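Local coordinates for superoxide dismutase [Mn/Fe] (Porphyromonas gingivalis, PDB 1UES), which destroys superoxide radicals, turning them into oxygen and hydrogen peroxide through alternate reduction and oxidation of a bound manganese or iron ion, at residues A[41-46]-A[62-67]; A[52-57]-A[70-75]; A[125-130]-A[148-153]. The protein carries 1 engineered substitution. All blocks are in the same frame, centred on the assembly; numbering follows the deposited sequence.

Contact 1: residues A[41-46]-A[62-67]; sequences KLIIGT and GGIFNN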
loop_
_atom_site.group_PDB
_atom_site.type_symbol
_atom_site.label_atom_id
_atom_site.label_comp_id
_atom_site.label_asym_id
_atom_site.label_seq_id
_atom_site.Cartn_x
_atom_site.Cartn_y
_atom_site.Cartn_z
ATOM N N LYS A 41 -18.180 -1.234 -13.177
ATOM C CA LYS A 41 -18.172 -0.190 -14.194
ATOM C C LYS A 41 -17.177 -0.467 -15.306
ATOM O O LYS A 41 -17.462 -0.251 -16.500
ATOM C CB LYS A 41 -17.811 1.158 -13.607
ATOM C CG LYS A 41 -18.818 1.714 -12.655
ATOM C CD LYS A 41 -18.286 3.021 -12.138
ATOM C CE LYS A 41 -19.169 3.627 -11.088
ATOM N NZ LYS A 41 -18.477 4.808 -10.514
ATOM N N LEU A 42 -15.989 -0.911 -14.919
ATOM C CA LEU A 42 -14.959 -1.147 -15.902
ATOM C C LEU A 42 -15.173 -2.301 -16.857
ATOM O O LEU A 42 -14.581 -2.309 -17.949
ATOM C CB LEU A 42 -13.593 -1.303 -15.229
ATOM C CG LEU A 42 -13.037 -0.128 -14.431
ATOM C CD1 LEU A 42 -11.871 -0.647 -13.603
ATOM C CD2 LEU A 42 -12.613 1.009 -15.342
ATOM N N ILE A 43 -16.001 -3.271 -16.496
ATOM C CA ILE A 43 -16.172 -4.395 -17.410
ATOM C C ILE A 43 -17.227 -4.153 -18.468
ATOM O O ILE A 43 -17.326 -4.912 -19.434
ATOM C CB ILE A 43 -16.486 -5.710 -16.685
ATOM C CG1 ILE A 43 -17.749 -5.574 -15.830
ATOM C CG2 ILE A 43 -15.276 -6.105 -15.842
ATOM C CD1 ILE A 43 -18.070 -6.855 -15.018
ATOM N N ILE A 44 -18.014 -3.100 -18.298
ATOM C CA ILE A 44 -19.023 -2.776 -19.303
ATOM C C ILE A 44 -18.310 -2.465 -20.628
ATOM O O ILE A 44 -17.389 -1.634 -20.673
ATOM C CB ILE A 44 -19.836 -1.529 -18.891
ATOM C CG1 ILE A 44 -20.663 -1.840 -17.647
ATOM C CG2 ILE A 44 -20.710 -1.067 -20.058
ATOM C CD1 ILE A 44 -21.151 -0.602 -16.936
ATOM N N GLY A 45 -18.728 -3.132 -21.699
ATOM C CA GLY A 45 -18.130 -2.872 -22.999
ATOM C C GLY A 45 -16.872 -3.661 -23.284
ATOM O O GLY A 45 -16.191 -3.399 -24.272
ATOM N N THR A 46 -16.548 -4.616 -22.411
ATOM C CA THR A 46 -15.367 -5.448 -22.614
ATOM C C THR A 46 -15.788 -6.910 -22.746
ATOM O O THR A 46 -16.952 -7.255 -22.570
ATOM C CB THR A 46 -14.428 -5.371 -21.404
ATOM O OG1 THR A 46 -15.000 -6.126 -20.333
ATOM C CG2 THR A 46 -14.208 -3.948 -20.971
ATOM N N GLY A 62 -4.564 -4.596 -16.399
ATOM C CA GLY A 62 -4.815 -3.217 -16.030
ATOM C C GLY A 62 -5.793 -2.955 -14.886
ATOM O O GLY A 62 -5.786 -3.673 -13.890
ATOM N N GLY A 63 -6.633 -1.934 -15.056
ATOM C CA GLY A 63 -7.599 -1.549 -14.033
ATOM C C GLY A 63 -8.620 -2.634 -13.730
ATOM O O GLY A 63 -9.034 -2.811 -12.578
ATOM N N ILE A 64 -9.057 -3.332 -14.775
ATOM C CA ILE A 64 -10.012 -4.408 -14.608
ATOM C C ILE A 64 -9.386 -5.483 -13.740
ATOM O O ILE A 64 -10.004 -5.921 -12.765
ATOM C CB ILE A 64 -10.451 -4.969 -15.973
ATOM C CG1 ILE A 64 -11.350 -3.937 -16.636
ATOM C CG2 ILE A 64 -11.199 -6.283 -15.792
ATOM C CD1 ILE A 64 -11.719 -4.269 -18.077
ATOM N N PHE A 65 -8.149 -5.868 -14.042
ATOM C CA PHE A 65 -7.528 -6.873 -13.222
ATOM C C PHE A 65 -7.366 -6.387 -11.784
ATOM O O PHE A 65 -7.600 -7.147 -10.864
ATOM C CB PHE A 65 -6.147 -7.283 -13.715
ATOM C CG PHE A 65 -5.470 -8.249 -12.783
ATOM C CD1 PHE A 65 -5.866 -9.589 -12.740
ATOM C CD2 PHE A 65 -4.511 -7.814 -11.875
ATOM C CE1 PHE A 65 -5.320 -10.465 -11.798
ATOM C CE2 PHE A 65 -3.966 -8.684 -10.943
ATOM C CZ PHE A 65 -4.373 -10.012 -10.900
ATOM N N ASN A 66 -6.938 -5.141 -11.594
ATOM C CA ASN A 66 -6.748 -4.631 -10.226
ATOM C C ASN A 66 -8.019 -4.744 -9.391
ATOM O O ASN A 66 -7.975 -5.130 -8.203
ATOM C CB ASN A 66 -6.248 -3.167 -10.257
ATOM C CG ASN A 66 -4.815 -3.053 -10.761
ATOM O OD1 ASN A 66 -4.070 -4.033 -10.732
ATOM N ND2 ASN A 66 -4.422 -1.853 -11.240
ATOM N N ASN A 67 -9.172 -4.445 -9.989
ATOM C CA ASN A 67 -10.388 -4.530 -9.202
ATOM C C ASN A 67 -10.908 -5.945 -9.078
ATOM O O ASN A 67 -11.418 -6.321 -8.039
ATOM C CB ASN A 67 -11.447 -3.585 -9.759
ATOM C CG ASN A 67 -11.074 -2.138 -9.531
ATOM O OD1 ASN A 67 -11.155 -1.643 -8.395
ATOM N ND2 ASN A 67 -10.679 -1.438 -10.593
#
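Two similar first torsions bring L42 and I64 together: in each, the first gamma carbon lies beside its own backbone N and anti to the carbonyl carbon (L42 CG, chi1 -62°; I64 CG1, chi1 -72°). The I64 torsion sets CG1 3.7 Å from L42 CB, and the L42 torsion directs CD1 at G63 and N67. Although the I64 side chain sets out alongside the other segment, its end turns inward, and CD1 stops 3.5 Å from the carbonyl O of L42. That same methyl meets T46 CG2 tip to tip at 3.8 Å, while the I64 and I43 side chains cross at about a right angle, CG2 to CG2 at 4.1 Å. I64 is therefore held by L42, I43 and T46 together. No hydrogen bond links 41-46 to 62-67. L42 CD1 lies 3.3 Å from N67 ND2, the two side chains crossing at about a right angle. This nitrogen donates back to G63 O at 2.9 Å, bent to 133° at the hydrogen and from above the carbonyl plane, while the helical N-H of N67 reaches the same oxygen from the other face. I43 O accepts T46 OG1 at 2.8 Å and T46 N, both from one face; the T46 N bond closes the type II turn 43-46, while OG1, bonded also to F48 N, holds the rotation that presents CG2. The contact joins the end of helix 21-42 and its following turn to the first turns of helix 62-79. Beyond it, N67 rests on Y35, N38 and L39 of helix 21-42.

Contact 2: residues A[52-57]-A[70-75]; sequences DLNTIV and QTLNHN. With MN (manganese (II) ion), chain E.
One methyl does nearly all the work of L53 here: CD2 touches T71, L72 and N75, residues spread over a full turn of the facing helix. With CG anti to the backbone N (chi1 -174°), the side chain extends toward that helix and sets CD2 3.7 Å from T71 CG2 and 3.8 Å from the backbone N of L72. N75 ND2 lies 3.7 Å from the same carbon. V57 CG2 also meets L72, its CB at 3.9 Å, the two side chains crossing at about a right angle, and N54 ND2 comes up to L72 CD2, the side chains slanting past each other. The interface has no hydrogen bond; the axes of the short helical segments 53-57 and 70-75 approach to 10.0 Å, with their N-to-C directions 126° apart. T71 turns its hydroxyl back to N67 O and leaves its methyl for L53. H74 takes no part in this packing. Its NE2 binds manganese at 2.2 Å, and its ND1 donates to Q70 O at 2.6 Å and 162°, with that oxygen in the ring plane; together with the metal bond this holds the ring's rotation. Q70 NE2 donates to the metal-bound water. H27 joins H74 from the alpha-hairpin domain, D157 and H161 come from the C-terminal domain, and with the water they make the five-ligand site of iron/manganese superoxide dismutases.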
loop_
_atom_site.group_PDB
_atom_site.type_symbol
_atom_site.label_atom_id
_atom_site.label_comp_id
_atom_site.label_asym_id
_atom_site.label_seq_id
_atom_site.Cartn_x
_atom_site.Cartn_y
_atom_site.Cartn_z
ATOM N N ASP A 52 -17.519 -14.741 -15.206
ATOM C CA ASP A 52 -17.542 -14.932 -13.762
ATOM C C ASP A 52 -16.256 -14.311 -13.225
ATOM O O ASP A 52 -15.254 -14.142 -13.944
ATOM C CB ASP A 52 -17.611 -16.416 -13.402
ATOM C CG ASP A 52 -16.502 -17.205 -14.035
ATOM O OD1 ASP A 52 -15.861 -18.027 -13.352
ATOM O OD2 ASP A 52 -16.275 -17.009 -15.243
ATOM N N LEU A 53 -16.259 -13.986 -11.945
ATOM C CA LEU A 53 -15.094 -13.340 -11.360
ATOM C C LEU A 53 -13.802 -14.099 -11.593
ATOM O O LEU A 53 -12.790 -13.534 -11.965
ATOM C CB LEU A 53 -15.340 -13.129 -9.868
ATOM C CG LEU A 53 -14.274 -12.339 -9.101
ATOM C CD1 LEU A 53 -14.049 -10.988 -9.739
ATOM C CD2 LEU A 53 -14.745 -12.199 -7.630
ATOM N N ASN A 54 -13.833 -15.400 -11.372
ATOM C CA ASN A 54 -12.645 -16.197 -11.581
ATOM C C ASN A 54 -12.051 -16.054 -12.988
ATOM O O ASN A 54 -10.831 -15.987 -13.165
ATOM C CB ASN A 54 -12.994 -17.643 -11.305
ATOM C CG ASN A 54 -11.923 -18.343 -10.553
ATOM O OD1 ASN A 54 -11.272 -19.239 -11.084
ATOM N ND2 ASN A 54 -11.719 -17.943 -9.307
ATOM N N THR A 55 -12.917 -16.008 -13.998
ATOM C CA THR A 55 -12.459 -15.860 -15.384
ATOM C C THR A 55 -11.805 -14.494 -15.564
ATOM O O THR A 55 -10.769 -14.357 -16.195
ATOM C CB THR A 55 -13.649 -15.989 -16.363
ATOM O OG1 THR A 55 -14.167 -17.322 -16.300
ATOM C CG2 THR A 55 -13.229 -15.675 -17.798
ATOM N N ILE A 56 -12.412 -13.463 -14.995
ATOM C CA ILE A 56 -11.821 -12.145 -15.141
ATOM C C ILE A 56 -10.442 -12.067 -14.481
ATOM O O ILE A 56 -9.543 -11.422 -15.006
ATOM C CB ILE A 56 -12.741 -11.054 -14.544
ATOM C CG1 ILE A 56 -14.112 -11.113 -15.223
ATOM C CG2 ILE A 56 -12.105 -9.690 -14.732
ATOM C CD1 ILE A 56 -15.183 -10.260 -14.513
ATOM N N VAL A 57 -10.273 -12.704 -13.323
ATOM C CA VAL A 57 -8.978 -12.651 -12.661
ATOM C C VAL A 57 -7.920 -13.439 -13.441
ATOM O O VAL A 57 -6.761 -13.058 -13.454
ATOM C CB VAL A 57 -9.039 -13.190 -11.196
ATOM C CG1 VAL A 57 -7.638 -13.129 -10.556
ATOM C CG2 VAL A 57 -10.025 -12.349 -10.357
ATOM N N GLN A 70 -8.653 -7.777 -6.581
ATOM C CA GLN A 70 -8.977 -7.329 -5.220
ATOM C C GLN A 70 -10.308 -7.908 -4.759
ATOM O O GLN A 70 -10.432 -8.306 -3.594
ATOM C CB GLN A 70 -8.993 -5.799 -5.139
ATOM C CG GLN A 70 -7.585 -5.169 -5.075
ATOM C CD GLN A 70 -6.739 -5.683 -3.893
ATOM O OE1 GLN A 70 -6.207 -6.793 -3.937
ATOM N NE2 GLN A 70 -6.615 -4.872 -2.850
ATOM N N THR A 71 -11.301 -7.976 -5.646
ATOM C CA THR A 71 -12.581 -8.538 -5.252
ATOM C C THR A 71 -12.405 -9.997 -4.873
ATOM O O THR A 71 -12.827 -10.421 -3.812
ATOM C CB THR A 71 -13.642 -8.396 -6.359
ATOM O OG1 THR A 71 -13.841 -7.014 -6.613
ATOM C CG2 THR A 71 -14.968 -8.968 -5.933
ATOM N N LEU A 72 -11.731 -10.764 -5.715
ATOM C CA LEU A 72 -11.540 -12.160 -5.394
ATOM C C LEU A 72 -10.714 -12.370 -4.120
ATOM O O LEU A 72 -11.055 -13.205 -3.282
ATOM C CB LEU A 72 -10.869 -12.866 -6.575
ATOM C CG LEU A 72 -10.533 -14.317 -6.259
ATOM C CD1 LEU A 72 -11.806 -15.096 -5.998
ATOM C CD2 LEU A 72 -9.728 -14.929 -7.408
ATOM N N ASN A 73 -9.638 -11.608 -3.974
ATOM C CA ASN A 73 -8.789 -11.748 -2.811
ATOM C C ASN A 73 -9.615 -11.488 -1.540
ATOM O O ASN A 73 -9.524 -12.234 -0.572
ATOM C CB ASN A 73 -7.603 -10.745 -2.852
ATOM C CG ASN A 73 -6.440 -11.240 -3.713
ATOM O OD1 ASN A 73 -6.121 -12.416 -3.680
ATOM N ND2 ASN A 73 -5.811 -10.339 -4.470
ATOM N N HIS A 74 -10.406 -10.428 -1.536
ATOM C CA HIS A 74 -11.173 -10.115 -0.331
ATOM C C HIS A 74 -12.253 -11.126 -0.080
ATOM O O HIS A 74 -12.540 -11.429 1.068
ATOM C CB HIS A 74 -11.762 -8.713 -0.410
ATOM C CG HIS A 74 -10.726 -7.648 -0.261
ATOM N ND1 HIS A 74 -10.019 -7.151 -1.328
ATOM C CD2 HIS A 74 -10.240 -7.028 0.834
ATOM C CE1 HIS A 74 -9.134 -6.266 -0.906
ATOM N NE2 HIS A 74 -9.247 -6.170 0.406
ATOM N N ASN A 75 -12.876 -11.632 -1.143
ATOM C CA ASN A 75 -13.921 -12.624 -0.957
ATOM C C ASN A 75 -13.396 -13.848 -0.237
ATOM O O ASN A 75 -14.041 -14.336 0.680
ATOM C CB ASN A 75 -14.566 -13.002 -2.291
ATOM C CG ASN A 75 -15.448 -11.886 -2.844
ATOM O OD1 ASN A 75 -15.695 -10.886 -2.162
ATOM N ND2 ASN A 75 -15.936 -12.057 -4.080
HETATM MN MN MN E . -7.740 -5.344 1.778
HETATM O O HOH W 1 -6.238 -5.506 0.125
#

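Contact 3: residues A[125-130]-A[148-153]; sequences WLASDA and KGLNPL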
loop_
_atom_site.group_PDB
_atom_site.type_symbol
_atom_site.label_atom_id
_atom_site.label_comp_id
_atom_site.label_asym_id
_atom_site.label_seq_id
_atom_site.Cartn_x
_atom_site.Cartn_y
_atom_site.Cartn_z
ATOM N N TRP A 125 -0.006 -15.577 0.050
ATOM C CA TRP A 125 -0.934 -16.659 -0.254
ATOM C C TRP A 125 -0.354 -18.051 -0.026
ATOM O O TRP A 125 0.828 -18.285 -0.281
ATOM C CB TRP A 125 -1.333 -16.547 -1.739
ATOM C CG TRP A 125 -2.573 -15.742 -2.011
ATOM C CD1 TRP A 125 -2.651 -14.481 -2.558
ATOM C CD2 TRP A 125 -3.914 -16.154 -1.759
ATOM N NE1 TRP A 125 -3.984 -14.094 -2.660
ATOM C CE2 TRP A 125 -4.773 -15.100 -2.174
ATOM C CE3 TRP A 125 -4.480 -17.313 -1.220
ATOM C CZ2 TRP A 125 -6.169 -15.180 -2.060
ATOM C CZ3 TRP A 125 -5.870 -17.393 -1.101
ATOM C CH2 TRP A 125 -6.701 -16.330 -1.520
ATOM N N LEU A 126 -1.183 -18.954 0.483
ATOM C CA LEU A 126 -0.806 -20.349 0.606
ATOM C C LEU A 126 -1.604 -20.888 -0.591
ATOM O O LEU A 126 -2.802 -20.640 -0.707
ATOM C CB LEU A 126 -1.300 -20.982 1.893
ATOM C CG LEU A 126 -1.125 -22.510 1.893
ATOM C CD1 LEU A 126 0.368 -22.874 1.850
ATOM C CD2 LEU A 126 -1.791 -23.086 3.107
ATOM N N ALA A 127 -0.924 -21.555 -1.516
ATOM C CA ALA A 127 -1.597 -22.074 -2.698
ATOM C C ALA A 127 -1.200 -23.535 -2.964
ATOM O O ALA A 127 -0.201 -24.018 -2.439
ATOM C CB ALA A 127 -1.247 -21.209 -3.907
ATOM N N SER A 128 -2.013 -24.255 -3.734
ATOM C CA SER A 128 -1.672 -25.640 -4.068
ATOM C C SER A 128 -1.780 -25.838 -5.586
ATOM O O SER A 128 -2.487 -25.079 -6.271
ATOM C CB SER A 128 -2.611 -26.632 -3.363
ATOM O OG SER A 128 -3.967 -26.438 -3.728
ATOM N N ASP A 129 -1.050 -26.812 -6.123
ATOM C CA ASP A 129 -1.170 -27.106 -7.542
ATOM C C ASP A 129 -2.139 -28.290 -7.631
ATOM O O ASP A 129 -2.735 -28.672 -6.619
ATOM C CB ASP A 129 0.200 -27.403 -8.215
ATOM C CG ASP A 129 0.871 -28.695 -7.726
ATOM O OD1 ASP A 129 0.238 -29.491 -7.017
ATOM O OD2 ASP A 129 2.068 -28.911 -8.075
ATOM N N ALA A 130 -2.331 -28.844 -8.821
ATOM C CA ALA A 130 -3.282 -29.950 -8.983
ATOM C C ALA A 130 -2.859 -31.225 -8.256
ATOM O O ALA A 130 -3.672 -32.134 -8.061
ATOM C CB ALA A 130 -3.501 -30.243 -10.482
ATOM N N LYS A 148 -1.930 -17.817 -12.002
ATOM C CA LYS A 148 -0.857 -18.774 -12.308
ATOM C C LYS A 148 -1.378 -20.208 -12.405
ATOM O O LYS A 148 -0.604 -21.158 -12.460
ATOM C CB LYS A 148 0.193 -18.725 -11.194
ATOM C CG LYS A 148 1.510 -18.135 -11.591
ATOM C CD LYS A 148 2.470 -18.182 -10.407
ATOM C CE LYS A 148 1.737 -18.082 -9.083
ATOM N NZ LYS A 148 1.496 -16.659 -8.726
ATOM N N GLY A 149 -2.690 -20.371 -12.381
ATOM C CA GLY A 149 -3.286 -21.693 -12.452
ATOM C C GLY A 149 -3.329 -22.430 -11.120
ATOM O O GLY A 149 -3.807 -23.557 -11.041
ATOM N N LEU A 150 -2.858 -21.779 -10.059
ATOM C CA LEU A 150 -2.819 -22.379 -8.726
ATOM C C LEU A 150 -4.121 -22.205 -7.954
ATOM O O LEU A 150 -4.941 -21.321 -8.270
ATOM C CB LEU A 150 -1.676 -21.771 -7.919
ATOM C CG LEU A 150 -0.289 -22.117 -8.456
ATOM C CD1 LEU A 150 0.786 -21.372 -7.696
ATOM C CD2 LEU A 150 -0.081 -23.614 -8.326
ATOM N N ASN A 151 -4.284 -23.038 -6.925
ATOM C CA ASN A 151 -5.462 -23.029 -6.080
ATOM C C ASN A 151 -5.214 -22.180 -4.842
ATOM O O ASN A 151 -4.379 -22.528 -4.027
ATOM C CB ASN A 151 -5.769 -24.454 -5.631
ATOM C CG ASN A 151 -7.098 -24.571 -4.985
ATOM O OD1 ASN A 151 -8.082 -24.019 -5.477
ATOM N ND2 ASN A 151 -7.162 -25.300 -3.877
ATOM N N PRO A 152 -5.976 -21.083 -4.661
ATOM C CA PRO A 152 -5.788 -20.214 -3.484
ATOM C C PRO A 152 -6.405 -20.784 -2.210
ATOM O O PRO A 152 -7.624 -20.921 -2.135
ATOM C CB PRO A 152 -6.453 -18.905 -3.910
ATOM C CG PRO A 152 -7.574 -19.358 -4.826
ATOM C CD PRO A 152 -7.050 -20.601 -5.546
ATOM N N LEU A 153 -5.591 -21.063 -1.191
ATOM C CA LEU A 153 -6.099 -21.670 0.036
ATOM C C LEU A 153 -6.279 -20.754 1.225
ATOM O O LEU A 153 -7.321 -20.756 1.867
ATOM C CB LEU A 153 -5.204 -22.828 0.475
ATOM C CG LEU A 153 -4.790 -23.811 -0.612
ATOM C CD1 LEU A 153 -3.914 -24.882 0.013
ATOM C CD2 LEU A 153 -6.037 -24.451 -1.220
#
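P152 lies over one face of the W125 indole, its CB 3.7 Å from the centroid of the six-membered ring and 29° off the ring normal, a CH-pi contact. The two side chains run side by side, pointing the same way, and the fit is tight: CB approaches W125 CZ3 to 3.2 Å. A127 stands on the same face of the sheet as P152, forming with it a non-hydrogen-bonded antiparallel pair. Elsewhere, L126 and L153 slant across each other, CG to CD1 at 4.1 Å, and L153 also spreads its methyls against S128. Farther along, L150 has CG beside its backbone N (chi1 -67°), which brings CD2 alongside the end of the strand, 3.5 Å from S128 O and close to the CA and CB of D129. Outward from these apolar groups comes the backbone ladder. L153 N donates to L126 O at 2.9 Å, in the carbonyl plane. S128 and N151 form a hydrogen-bonded pair: S128 N uses a lone pair of N151 O at 2.9 Å, and N151 N returns a nearly straight bond (170°) to S128 O at 2.8 Å. N151 O receives a further, weaker approach from A127 CA at 3.1 Å, a CA-H...O contact. At the polar edge, S128 OG sits against N151 CB, while N151 ND2 is engaged by R190 O, and D129 OD1 binds the backbone N of N131 and K133. The indole N-H is likewise used outside, by N73 OD1. P152 has no N-H, yet its non-hydrogen-bonded position asks for none, so central strand 122-128 and edge strand 151-157 stay zipped on both sides of the proline, whose CB is left to pack on the W125 face.

Overall arrangement
Contacts 1 and 2 share helix 62-79, and their centres lie about 12 Å apart. They touch directly: I64 CG2 is 3.7 Å from I56 CG2, and F65 CE1 is 3.4 Å from V57 O. Their segments alternate along the chain, and helices 21-42 and 53-59 both bear on helix 62-79 within the alpha-hairpin domain. Contact 3 belongs to the C-terminal domain; its centre is about 14 Å from that of contact 2, and the two meet where N73 OD1 and W125 NE1, 2.9 Å apart, probably hydrogen-bond. Contact 2 supplies the metal ligand H74, whereas side chains N67 of contact 1 and W125 of contact 3 each lie about 11 Å from manganese.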